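Local coordinates for alcohol dehydrogenase IV (PDB 3IV7), which probably reduces maleylacetate with a nicotinamide cofactor, as a member of the iron-containing alcohol dehydrogenase family, at residues A[68-73]-A[251-256]; A[104-109]-A[131-136]. One frame throughout, in Å; residues are numbered along the deposited sequence.

How the contacts relate
From the N terminus, the chain passes strand 63-65 of the parallel sheet and enters the loop 68-73, which opens contact 1. Helix 98-111 then gives contact 2 its first segment, and the chain returns on strand 130-135, closing contact 2 across a connection of about twenty residues that includes strand 115-119. Only much later, between helices 240-250 and 256-271, does 251-256 close contact 1, so contact 2 is nested within it. Contact 1 links the N-terminal alpha/beta part to the C-terminal helical part; contact 2 ties a sheet-flanking helix to a two-stranded hairpin. The two also meet directly: Thr-134 probably bonds through OG1 to His-71 O and through its backbone N to Val-72 O.

Contact 1 (A[68-73]-A[251-256]); sequences VVMHVP and TFNLPH
Asn-253 OD1 accepts a hydrogen bond from His-71 NE2 at 3.0 Å. The imidazole N-H meets the carbonyl nearly head-on, with a C=O...N angle of 161°, but the bond is bent at the hydrogen (145°). The oxygen lies beyond the NE2 end of the ring, tilted out of its plane, and the amide is turned steeply from the imidazole. Asn-253 carries CG opposite its backbone N (chi1 -160°), which extends OD1 to the ring. Met-70, a selenomethionine, has two conformers; in one of them CE comes 3.9 Å from Asn-253 OD1, while CG lies over the centre of the His-71 ring, 3.5 Å above the plane, and would limit the ring's swing on that side. Both residues reach across from the tip of a type II turn, Val-69 to Val-72, closed by Val-72 N to Val-69 O at 3.2 Å; His-71 takes its third position with positive phi. Asn-253 also has positive phi, where the chain leaves helix 240-250. Val-72 packs on Leu-103 and Ala-106 of helix 98-111. This small surface bridge spans the two domains of the iron-containing alcohol dehydrogenase fold, one nucleotide-binding and one helical, whose cleft houses the active site in the family.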
loop_
_atom_site.group_PDB
_atom_site.type_symbol
_atom_site.label_atom_id
_atom_site.label_comp_id
_atom_site.label_asym_id
_atom_site.label_seq_id
_atom_site.Cartn_x
_atom_site.Cartn_y
_atom_site.Cartn_z
ATOM N N VAL A 68 20.045 19.713 -14.810
ATOM C CA VAL A 68 19.767 18.349 -14.464
ATOM C C VAL A 68 20.834 17.534 -15.154
ATOM O O VAL A 68 21.046 17.686 -16.343
ATOM C CB VAL A 68 18.364 17.939 -14.949
ATOM C CG1 VAL A 68 18.123 16.424 -14.785
ATOM C CG2 VAL A 68 17.304 18.771 -14.235
ATOM N N VAL A 69 21.544 16.703 -14.387
ATOM C CA VAL A 69 22.695 15.945 -14.909
ATOM C C VAL A 69 22.602 14.518 -14.417
ATOM O O VAL A 69 22.361 14.277 -13.250
ATOM C CB VAL A 69 24.023 16.606 -14.464
ATOM C CG1 VAL A 69 25.264 15.865 -15.053
ATOM C CG2 VAL A 69 24.040 18.032 -14.890
HETATM N N MSE A 70 22.715 13.564 -15.325
HETATM C CA MSE A 70 22.683 12.121 -15.019
HETATM C C MSE A 70 23.631 11.758 -13.861
HETATM O O MSE A 70 24.766 12.325 -13.780
HETATM C CB MSE A 70 23.137 11.355 -16.285
HETATM C CG MSE A 70 22.946 9.858 -16.224
HETATM SE SE MSE A 70 23.489 8.969 -17.888
HETATM C CE MSE A 70 25.326 9.641 -18.040
ATOM N N HIS A 71 23.214 10.844 -13.013
ATOM C CA HIS A 71 24.007 10.329 -11.855
ATOM C C HIS A 71 24.169 11.359 -10.703
ATOM O O HIS A 71 24.878 11.095 -9.727
ATOM C CB HIS A 71 25.381 9.802 -12.304
ATOM C CG HIS A 71 25.324 8.850 -13.457
ATOM N ND1 HIS A 71 24.605 7.677 -13.418
ATOM C CD2 HIS A 71 25.971 8.857 -14.654
ATOM C CE1 HIS A 71 24.763 7.029 -14.562
ATOM N NE2 HIS A 71 25.589 7.724 -15.329
ATOM N N VAL A 72 23.509 12.508 -10.834
ATOM C CA VAL A 72 23.542 13.601 -9.840
ATOM C C VAL A 72 24.923 13.830 -9.222
ATOM O O VAL A 72 25.201 13.375 -8.110
ATOM C CB VAL A 72 22.463 13.408 -8.721
ATOM C CG1 VAL A 72 22.222 14.738 -7.937
ATOM C CG2 VAL A 72 21.144 12.932 -9.323
ATOM N N PRO A 73 25.806 14.527 -9.966
ATOM C CA PRO A 73 27.093 14.891 -9.430
ATOM C C PRO A 73 26.904 15.759 -8.229
ATOM O O PRO A 73 26.009 16.591 -8.216
ATOM C CB PRO A 73 27.747 15.702 -10.570
ATOM C CG PRO A 73 27.073 15.202 -11.814
ATOM C CD PRO A 73 25.671 14.882 -11.394
ATOM N N THR A 251 29.791 1.608 -12.661
ATOM C CA THR A 251 31.163 1.334 -13.020
ATOM C C THR A 251 31.404 1.350 -14.515
ATOM O O THR A 251 32.474 1.761 -14.966
ATOM C CB THR A 251 31.575 -0.032 -12.489
ATOM O OG1 THR A 251 31.246 -0.120 -11.091
ATOM C CG2 THR A 251 33.080 -0.271 -12.709
ATOM N N PHE A 252 30.427 0.889 -15.297
ATOM C CA PHE A 252 30.622 0.804 -16.752
ATOM C C PHE A 252 29.826 1.814 -17.515
ATOM O O PHE A 252 29.843 1.820 -18.726
ATOM C CB PHE A 252 30.286 -0.595 -17.232
ATOM C CG PHE A 252 31.142 -1.632 -16.641
ATOM C CD1 PHE A 252 30.821 -2.197 -15.426
ATOM C CD2 PHE A 252 32.298 -2.024 -17.268
ATOM C CE1 PHE A 252 31.617 -3.143 -14.870
ATOM C CE2 PHE A 252 33.101 -2.972 -16.707
ATOM C CZ PHE A 252 32.753 -3.543 -15.515
ATOM N N ASN A 253 29.098 2.650 -16.800
ATOM C CA ASN A 253 28.274 3.689 -17.411
ATOM C C ASN A 253 27.382 3.208 -18.557
ATOM O O ASN A 253 27.197 3.909 -19.540
ATOM C CB ASN A 253 29.146 4.861 -17.876
ATOM C CG ASN A 253 28.323 6.168 -18.074
ATOM O OD1 ASN A 253 27.339 6.417 -17.368
ATOM N ND2 ASN A 253 28.730 6.976 -19.035
ATOM N N LEU A 254 26.793 2.023 -18.411
ATOM C CA LEU A 254 25.857 1.531 -19.437
ATOM C C LEU A 254 24.555 2.303 -19.275
ATOM O O LEU A 254 24.271 2.784 -18.198
ATOM C CB LEU A 254 25.608 0.025 -19.285
ATOM C CG LEU A 254 26.791 -0.906 -19.482
ATOM C CD1 LEU A 254 26.302 -2.367 -19.591
ATOM C CD2 LEU A 254 27.588 -0.495 -20.711
ATOM N N PRO A 255 23.776 2.451 -20.360
ATOM C CA PRO A 255 22.529 3.228 -20.247
ATOM C C PRO A 255 21.543 2.545 -19.296
ATOM O O PRO A 255 21.396 1.322 -19.327
ATOM C CB PRO A 255 21.999 3.278 -21.686
ATOM C CG PRO A 255 22.850 2.370 -22.465
ATOM C CD PRO A 255 24.123 2.163 -21.752
ATOM N N HIS A 256 20.886 3.350 -18.471
ATOM C CA HIS A 256 20.100 2.860 -17.370
ATOM C C HIS A 256 18.905 1.957 -17.762
ATOM O O HIS A 256 18.885 0.826 -17.398
ATOM C CB HIS A 256 19.629 4.034 -16.511
ATOM C CG HIS A 256 18.739 3.632 -15.386
ATOM N ND1 HIS A 256 19.225 3.326 -14.136
ATOM C CD2 HIS A 256 17.395 3.440 -15.328
ATOM C CE1 HIS A 256 18.215 3.009 -13.336
ATOM N NE2 HIS A 256 17.093 3.077 -14.032
#

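Contact 2 (A[104-109]-A[131-136]); sequences AKAIAM and WGLTEA
An apolar helix-on-strand contact packs Met-109 and Ala-106 of helix 98-111 against Trp-131 and Leu-133, on the first strand of the hairpin 130-135/138-143. Helix and strand segments run almost perpendicular, 94° between their directions, with the axes 8.1 Å apart at closest. The alternation of the strand turns Trp-131 toward the helix and brings the Leu-133 branches up beside it, with Gly-132 between them. Met-109, a selenomethionine, supplies most of the helix side. Its chain is bent at the last torsion, which folds the methyl over one face of the indole: CE lies 3.6 Å from the centroid of the Trp-131 six-membered ring and only 15° off its normal, a CH-pi contact. The selenium rides obliquely over the five-membered ring, SE 4.1 Å from that centroid, completing a Met-aromatic contact. With chi1 at 57°, the indole of Trp-131 stands over its own backbone, flanked by N and C, and the ring keeps its edge against Leu-133 N, in plane, while its face meets the helix. Leu-133 divides its branches between the two helix residues: CD1 touches Met-109 CE at 3.8 Å, and CD2 touches Ala-106 CB at 4.0 Å. Lys-105 NZ bonds to Ser-125 OG, Thr-128 OG1 and Val-130 O, tying the helix to the run leading into the strand. Between the two segments themselves, cohesion is apolar: a polarisable chalcogen, selenium here in place of methionine's sulfur, and its methyl rest on an electron-rich indole, an attraction owed mainly to dispersion and shape and less directional than a hydrogen bond.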
loop_
_atom_site.group_PDB
_atom_site.type_symbol
_atom_site.label_atom_id
_atom_site.label_comp_id
_atom_site.label_asym_id
_atom_site.label_seq_id
_atom_site.Cartn_x
_atom_site.Cartn_y
_atom_site.Cartn_z
ATOM N N ALA A 104 16.002 16.745 -7.346
ATOM C CA ALA A 104 15.068 17.240 -6.339
ATOM C C ALA A 104 15.346 16.506 -5.037
ATOM O O ALA A 104 15.413 17.113 -3.979
ATOM C CB ALA A 104 13.597 17.048 -6.800
ATOM N N LYS A 105 15.593 15.207 -5.134
ATOM C CA LYS A 105 15.899 14.409 -3.963
ATOM C C LYS A 105 17.195 14.898 -3.316
ATOM O O LYS A 105 17.283 15.013 -2.102
ATOM C CB LYS A 105 16.025 12.927 -4.343
ATOM C CG LYS A 105 14.687 12.204 -4.629
ATOM C CD LYS A 105 14.962 10.744 -4.999
ATOM C CE LYS A 105 13.716 9.878 -4.843
ATOM N NZ LYS A 105 13.970 8.483 -5.239
ATOM N N ALA A 106 18.219 15.134 -4.127
ATOM C CA ALA A 106 19.489 15.595 -3.592
ATOM C C ALA A 106 19.295 16.899 -2.788
ATOM O O ALA A 106 19.887 17.065 -1.710
ATOM C CB ALA A 106 20.523 15.760 -4.688
ATOM N N ILE A 107 18.427 17.780 -3.272
ATOM C CA ILE A 107 18.136 19.043 -2.566
ATOM C C ILE A 107 17.435 18.783 -1.243
ATOM O O ILE A 107 17.774 19.379 -0.231
ATOM C CB ILE A 107 17.262 20.006 -3.399
ATOM C CG1 ILE A 107 17.969 20.397 -4.696
ATOM C CG2 ILE A 107 16.984 21.308 -2.574
ATOM C CD1 ILE A 107 17.052 21.146 -5.719
ATOM N N ALA A 108 16.440 17.889 -1.256
ATOM C CA ALA A 108 15.708 17.545 -0.032
ATOM C C ALA A 108 16.609 16.907 1.045
ATOM O O ALA A 108 16.348 17.039 2.235
ATOM C CB ALA A 108 14.561 16.625 -0.365
HETATM N N MSE A 109 17.664 16.219 0.626
HETATM C CA MSE A 109 18.578 15.571 1.586
HETATM C C MSE A 109 19.109 16.534 2.606
HETATM O O MSE A 109 19.263 16.178 3.777
HETATM C CB MSE A 109 19.763 14.937 0.871
HETATM C CG MSE A 109 19.421 13.752 0.021
HETATM SE SE MSE A 109 20.982 13.177 -1.044
HETATM C CE MSE A 109 22.081 12.530 0.380
ATOM N N TRP A 131 18.162 7.799 -2.733
ATOM C CA TRP A 131 18.886 8.897 -3.374
ATOM C C TRP A 131 20.167 8.380 -3.985
ATOM O O TRP A 131 20.643 7.340 -3.609
ATOM C CB TRP A 131 19.222 9.993 -2.348
ATOM C CG TRP A 131 20.014 9.539 -1.176
ATOM C CD1 TRP A 131 19.525 9.179 0.041
ATOM C CD2 TRP A 131 21.429 9.404 -1.094
ATOM N NE1 TRP A 131 20.542 8.832 0.879
ATOM C CE2 TRP A 131 21.728 8.963 0.215
ATOM C CE3 TRP A 131 22.483 9.590 -2.004
ATOM C CZ2 TRP A 131 23.038 8.712 0.646
ATOM C CZ3 TRP A 131 23.780 9.382 -1.578
ATOM C CH2 TRP A 131 24.052 8.914 -0.265
ATOM N N GLY A 132 20.711 9.138 -4.926
ATOM C CA GLY A 132 21.967 8.829 -5.536
ATOM C C GLY A 132 22.793 10.070 -5.755
ATOM O O GLY A 132 22.263 11.165 -6.034
ATOM N N LEU A 133 24.092 9.914 -5.577
ATOM C CA LEU A 133 25.037 10.975 -5.805
ATOM C C LEU A 133 26.303 10.419 -6.402
ATOM O O LEU A 133 26.716 9.307 -6.058
ATOM C CB LEU A 133 25.387 11.654 -4.483
ATOM C CG LEU A 133 24.285 12.468 -3.810
ATOM C CD1 LEU A 133 24.714 12.851 -2.403
ATOM C CD2 LEU A 133 23.946 13.731 -4.664
ATOM N N THR A 134 26.978 11.237 -7.216
ATOM C CA THR A 134 28.275 10.897 -7.730
ATOM C C THR A 134 29.320 11.883 -7.261
ATOM O O THR A 134 29.239 13.084 -7.537
ATOM C CB THR A 134 28.281 10.808 -9.267
ATOM O OG1 THR A 134 27.312 9.828 -9.677
ATOM C CG2 THR A 134 29.652 10.382 -9.757
ATOM N N GLU A 135 30.301 11.377 -6.529
ATOM C CA GLU A 135 31.367 12.209 -6.012
ATOM C C GLU A 135 32.681 11.499 -6.251
ATOM O O GLU A 135 32.774 10.291 -6.037
ATOM C CB GLU A 135 31.167 12.465 -4.506
ATOM C CG GLU A 135 32.252 13.271 -3.852
ATOM C CD GLU A 135 31.919 13.644 -2.377
ATOM O OE1 GLU A 135 30.713 13.675 -1.983
ATOM O OE2 GLU A 135 32.861 13.862 -1.627
ATOM N N ALA A 136 33.678 12.255 -6.698
ATOM C CA ALA A 136 35.037 11.742 -6.901
ATOM C C ALA A 136 35.041 10.486 -7.768
ATOM O O ALA A 136 35.753 9.532 -7.470
ATOM C CB ALA A 136 35.742 11.470 -5.512
#